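Side-chain contacts in phenolpthiocerol synthesis type-I polyketide synthase ppsA (Mycobacterium bovis, PDB 7AKC), which probably takes part in building the lipid core of phthiocerols and phenolphthiocerols, and is represented here by its acyltransferase domain: residues A142-Q147 with P216-L221; V24-G29 with Q272-A277. All coordinates share one frame; numbering follows the deposited sequence.

Contact 1: A142-Q147 with P216-L221; sequences APLSGQ and PAMDAL
The carbonyl oxygen of Ala142 is gripped twice by Ser145, and the turn closed in this way carries Leu144 toward Ala217, Met218 and Leu221. Ser145 N lies 2.9 Å from Ala142 O, and the hydroxyl Ser145 OG comes to 2.6 Å from the same Ala142 O. The hydroxyl arrives in the plane of the carbonyl, on a lone pair, with a C=O...O angle of 131°. One more backbone bond, from Gln147 N to Leu144 O at 3.1 Å, continues the fold-back.

No hydrogen bond crosses the contact; every touch passes through one methyl group, Leu144 CD1. With CG placed opposite the carbonyl carbon (chi1 -61°) and the branch extended beyond it, CD1 becomes the leading atom. It meets Met218 CE at 3.8 Å and Leu221 CD1 at 4.0 Å. It also rests on the backbone, 3.8 Å from Ala217 O, a van der Waals touch, with Ala217 CB farther off, at 4.5 Å from Leu144 CD1.

Both segments lie at the junction of the two subdomains expected of a polyketide synthase acyltransferase. Segment 142-147 leads from helix 127-141 of the larger, hydrolase-like part into the first strand of the small ferredoxin-like part. Segment 216-221 belongs to the return path, between its last strand, 204-207, and helix 222-228.

Met218 illustrates how a buried side chain can double back. Its CB starts away from Leu144, but bends at chi2 (-70°) and chi3 bring the terminal methyl round, so that Leu144 and Met218 run alongside each other with their ends pointing opposite ways. Val211 touches both Leu144 and Met218, while Met264 of helix 257-265 also packs against Met218. From that same helix, Arg265 forms a salt bridge with Asp219.

Contact 2: V24-G29 with Q272-A277; sequences VFVYSG and QAIASA. With NA (sodium ion), chain C.
The hydrolase-like core of the acyltransferase domain is a parallel sheet flanked by helices, and this contact lays helix 270-278 against its middle strand, 23-27. Two pairs of aliphatic side chains do the work. Val24 CG2 approaches Ala277 CB at 4.5 Å, and two residues along the strand Val26 CG2 comes to 4.3 Å from Ile274 CD1. The valines have nearly the same torsion, CG1 anti to the backbone N (chi1 -172° in Val24), which sends CG2 of each toward the helix. Ile274 and Ala277 are three positions apart, close to one helical turn, and therefore face the strand together. In Ile274 the CB points past the strand, neither at it nor away from it, and the turn at chi2 (-62°) carries CD1 across to Val26.

On the same helical turn, Ser276 serves a different purpose through its backbone. Its carbonyl oxygen O binds the sodium ion at 2.3 Å, and a water completes the site at 2.5 Å from the ion together with the carbonyl oxygens of Ser279, Ala281 and Gly283, which ties the helix to the loop that follows it.

Strands 107-110 and 287-290 border strand 23-27, and Ile109 and Phe288 from them also touch Ile274 and Ala277, while helix 298-308 packs beside Ile274 through Ile301, Thr304 and Leu305.

How the contacts relate
From the N terminus, the chain runs first through strand 23-27, one side of contact 2, and returns to that contact only with helix 270-278, closing a loop of more than 240 residues. Contact 1 is nested wholly inside it: the chain reaches 142-147 after helix 127-141, makes the small antiparallel sheet, and comes back at 216-221. The inner loop thus pinches the base of the ferredoxin-like excursion, whereas the outer one joins early and late elements of the parallel-sheet core. The two contacts lie on opposite sides of the chain's centre and do not touch. The centres of contact 1 and contact 2 are about 26 Å apart.

Contact 1: A142-Q147 with P216-L221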
loop_
_atom_site.group_PDB
_atom_site.type_symbol
_atom_site.label_atom_id
_atom_site.label_comp_id
_atom_site.label_asym_id
_atom_site.label_seq_id
_atom_site.Cartn_x
_atom_site.Cartn_y
_atom_site.Cartn_z
ATOM N N ALA A 142 -0.068 -17.101 3.350
ATOM C CA ALA A 142 -0.476 -18.089 2.376
ATOM C C ALA A 142 -1.634 -19.015 2.806
ATOM O O ALA A 142 -2.491 -19.275 1.963
ATOM C CB ALA A 142 0.729 -18.918 1.919
ATOM N N PRO A 143 -1.703 -19.552 4.048
ATOM C CA PRO A 143 -2.814 -20.461 4.381
ATOM C C PRO A 143 -4.197 -19.759 4.304
ATOM O O PRO A 143 -5.221 -20.441 4.232
ATOM C CB PRO A 143 -2.483 -20.886 5.808
ATOM C CG PRO A 143 -0.977 -20.775 5.907
ATOM C CD PRO A 143 -0.744 -19.476 5.165
ATOM N N LEU A 144 -4.215 -18.433 4.174
ATOM C CA LEU A 144 -5.492 -17.661 4.086
ATOM C C LEU A 144 -5.826 -17.379 2.621
ATOM O O LEU A 144 -6.774 -16.636 2.370
ATOM C CB LEU A 144 -5.339 -16.369 4.892
ATOM C CG LEU A 144 -5.047 -16.559 6.378
ATOM C CD1 LEU A 144 -5.085 -15.233 7.111
ATOM C CD2 LEU A 144 -6.026 -17.536 7.003
ATOM N N SER A 145 -5.064 -17.956 1.692
ATOM C CA SER A 145 -5.283 -17.732 0.275
ATOM C C SER A 145 -6.751 -17.981 -0.124
ATOM O O SER A 145 -7.343 -19.008 0.212
ATOM C CB SER A 145 -4.322 -18.598 -0.553
ATOM O OG SER A 145 -2.960 -18.191 -0.402
ATOM N N GLY A 146 -7.342 -16.986 -0.759
ATOM C CA GLY A 146 -8.700 -17.083 -1.259
ATOM C C GLY A 146 -9.836 -16.821 -0.292
ATOM O O GLY A 146 -10.995 -16.756 -0.711
ATOM N N GLN A 147 -9.545 -16.698 1.002
ATOM C CA GLN A 147 -10.608 -16.492 2.001
ATOM C C GLN A 147 -11.121 -15.071 2.041
ATOM O O GLN A 147 -12.301 -14.843 2.312
ATOM C CB GLN A 147 -10.104 -16.886 3.411
ATOM C CG GLN A 147 -9.855 -18.384 3.511
ATOM C CD GLN A 147 -9.304 -18.817 4.846
ATOM O OE1 GLN A 147 -9.507 -18.166 5.882
ATOM N NE2 GLN A 147 -8.572 -19.950 4.833
ATOM N N PRO A 216 -9.341 -7.850 10.136
ATOM C CA PRO A 216 -9.131 -8.676 11.327
ATOM C C PRO A 216 -8.545 -10.082 11.134
ATOM O O PRO A 216 -8.077 -10.640 12.073
ATOM C CB PRO A 216 -10.541 -8.777 11.930
ATOM C CG PRO A 216 -11.199 -7.499 11.516
ATOM C CD PRO A 216 -10.700 -7.306 10.106
ATOM N N ALA A 217 -8.580 -10.599 9.914
ATOM C CA ALA A 217 -7.990 -11.923 9.635
ATOM C C ALA A 217 -6.473 -11.882 9.830
ATOM O O ALA A 217 -5.873 -12.933 10.020
ATOM C CB ALA A 217 -8.338 -12.353 8.248
ATOM N N MET A 218 -5.891 -10.688 9.765
ATOM C CA MET A 218 -4.431 -10.541 9.979
ATOM C C MET A 218 -4.061 -10.567 11.471
ATOM O O MET A 218 -2.880 -10.755 11.764
ATOM C CB MET A 218 -3.937 -9.245 9.332
ATOM C CG MET A 218 -4.240 -9.174 7.858
ATOM S SD MET A 218 -3.249 -10.343 6.905
ATOM C CE MET A 218 -4.495 -11.536 6.423
ATOM N N ASP A 219 -5.022 -10.381 12.371
ATOM C CA ASP A 219 -4.696 -10.316 13.818
ATOM C C ASP A 219 -3.955 -11.584 14.230
ATOM O O ASP A 219 -2.951 -11.478 14.927
ATOM C CB ASP A 219 -5.953 -10.239 14.673
ATOM C CG ASP A 219 -6.747 -8.960 14.539
ATOM O OD1 ASP A 219 -6.187 -7.984 14.050
ATOM O OD2 ASP A 219 -7.911 -8.963 14.945
ATOM N N ALA A 220 -4.427 -12.733 13.762
ATOM C CA ALA A 220 -3.842 -14.026 14.183
ATOM C C ALA A 220 -2.413 -14.238 13.676
ATOM O O ALA A 220 -1.757 -15.089 14.235
ATOM C CB ALA A 220 -4.743 -15.154 13.768
ATOM N N LEU A 221 -1.969 -13.491 12.665
ATOM C CA LEU A 221 -0.606 -13.641 12.093
ATOM C C LEU A 221 0.389 -12.681 12.762
ATOM O O LEU A 221 1.586 -12.826 12.510
ATOM C CB LEU A 221 -0.647 -13.375 10.589
ATOM C CG LEU A 221 -1.740 -14.083 9.794
ATOM C CD1 LEU A 221 -1.653 -13.695 8.333
ATOM C CD2 LEU A 221 -1.634 -15.587 9.944
#

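Contact 2: V24-G29 with Q272-A277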
loop_
_atom_site.group_PDB
_atom_site.type_symbol
_atom_site.label_atom_id
_atom_site.label_comp_id
_atom_site.label_asym_id
_atom_site.label_seq_id
_atom_site.Cartn_x
_atom_site.Cartn_y
_atom_site.Cartn_z
ATOM N N VAL A 24 8.736 11.954 -5.798
ATOM C CA VAL A 24 8.335 10.886 -4.881
ATOM C C VAL A 24 8.220 9.602 -5.634
ATOM O O VAL A 24 7.583 9.580 -6.682
ATOM C CB VAL A 24 6.984 11.175 -4.213
ATOM C CG1 VAL A 24 6.684 10.142 -3.131
ATOM C CG2 VAL A 24 6.940 12.592 -3.638
ATOM N N PHE A 25 8.752 8.513 -5.077
ATOM C CA PHE A 25 8.582 7.197 -5.696
ATOM C C PHE A 25 7.537 6.492 -4.877
ATOM O O PHE A 25 7.646 6.442 -3.658
ATOM C CB PHE A 25 9.897 6.404 -5.721
ATOM C CG PHE A 25 10.852 6.770 -6.851
ATOM C CD1 PHE A 25 10.743 7.982 -7.518
ATOM C CD2 PHE A 25 11.844 5.886 -7.264
ATOM C CE1 PHE A 25 11.637 8.321 -8.540
ATOM C CE2 PHE A 25 12.712 6.214 -8.312
ATOM C CZ PHE A 25 12.611 7.428 -8.945
ATOM N N VAL A 26 6.508 5.964 -5.541
ATOM C CA VAL A 26 5.398 5.296 -4.889
ATOM C C VAL A 26 5.438 3.797 -5.195
ATOM O O VAL A 26 5.494 3.417 -6.358
ATOM C CB VAL A 26 4.043 5.924 -5.269
ATOM C CG1 VAL A 26 2.908 5.203 -4.545
ATOM C CG2 VAL A 26 4.015 7.436 -4.954
ATOM N N TYR A 27 5.427 2.961 -4.146
ATOM C CA TYR A 27 5.502 1.515 -4.282
ATOM C C TYR A 27 4.171 0.905 -3.938
ATOM O O TYR A 27 3.749 0.995 -2.789
ATOM C CB TYR A 27 6.614 0.964 -3.382
ATOM C CG TYR A 27 7.957 1.481 -3.837
ATOM C CD1 TYR A 27 8.680 0.819 -4.820
ATOM C CD2 TYR A 27 8.446 2.699 -3.377
ATOM C CE1 TYR A 27 9.894 1.319 -5.283
ATOM C CE2 TYR A 27 9.624 3.249 -3.887
ATOM C CZ TYR A 27 10.358 2.543 -4.825
ATOM O OH TYR A 27 11.538 3.050 -5.296
ATOM N N SER A 28 3.497 0.297 -4.921
ATOM C CA SER A 28 2.179 -0.280 -4.661
ATOM C C SER A 28 2.312 -1.632 -3.938
ATOM O O SER A 28 3.367 -2.272 -4.026
ATOM C CB SER A 28 1.411 -0.434 -5.970
ATOM O OG SER A 28 1.957 -1.459 -6.781
ATOM N N GLY A 29 1.228 -2.072 -3.286
ATOM C CA GLY A 29 1.196 -3.333 -2.553
ATOM C C GLY A 29 1.045 -4.571 -3.407
ATOM O O GLY A 29 1.845 -5.508 -3.303
ATOM N N GLN A 272 -3.669 10.120 2.961
ATOM C CA GLN A 272 -3.051 10.976 3.966
ATOM C C GLN A 272 -1.572 11.145 3.695
ATOM O O GLN A 272 -1.070 12.256 3.841
ATOM C CB GLN A 272 -3.267 10.394 5.386
ATOM C CG GLN A 272 -4.747 10.276 5.840
ATOM C CD GLN A 272 -5.432 8.987 5.408
ATOM O OE1 GLN A 272 -4.957 8.224 4.573
ATOM N NE2 GLN A 272 -6.565 8.708 6.024
ATOM N N ALA A 273 -0.857 10.060 3.299
ATOM C CA ALA A 273 0.571 10.187 2.997
ATOM C C ALA A 273 0.799 11.030 1.730
ATOM O O ALA A 273 1.652 11.908 1.718
ATOM C CB ALA A 273 1.204 8.798 2.832
ATOM N N ILE A 274 0.023 10.788 0.660
ATOM C CA ILE A 274 0.153 11.576 -0.576
ATOM C C ILE A 274 -0.135 13.075 -0.284
ATOM O O ILE A 274 0.604 13.945 -0.732
ATOM C CB ILE A 274 -0.865 11.029 -1.625
ATOM C CG1 ILE A 274 -0.478 9.608 -2.111
ATOM C CG2 ILE A 274 -1.014 11.989 -2.835
ATOM C CD1 ILE A 274 0.950 9.536 -2.857
ATOM N N ALA A 275 -1.214 13.368 0.436
ATOM C CA ALA A 275 -1.583 14.744 0.776
ATOM C C ALA A 275 -0.469 15.435 1.552
ATOM O O ALA A 275 -0.185 16.616 1.332
ATOM C CB ALA A 275 -2.861 14.752 1.604
ATOM N N SER A 276 0.181 14.693 2.461
ATOM C CA SER A 276 1.276 15.290 3.262
ATOM C C SER A 276 2.446 15.609 2.342
ATOM O O SER A 276 3.060 16.676 2.438
ATOM C CB SER A 276 1.729 14.314 4.337
ATOM O OG SER A 276 2.829 14.835 5.069
ATOM N N ALA A 277 2.788 14.672 1.455
ATOM C CA ALA A 277 3.891 14.901 0.498
ATOM C C ALA A 277 3.582 16.116 -0.387
ATOM O O ALA A 277 4.430 17.003 -0.551
ATOM C CB ALA A 277 4.082 13.638 -0.365
HETATM NA NA NA C . 4.939 17.949 2.385
HETATM O O HOH W 1 6.145 15.919 3.084
#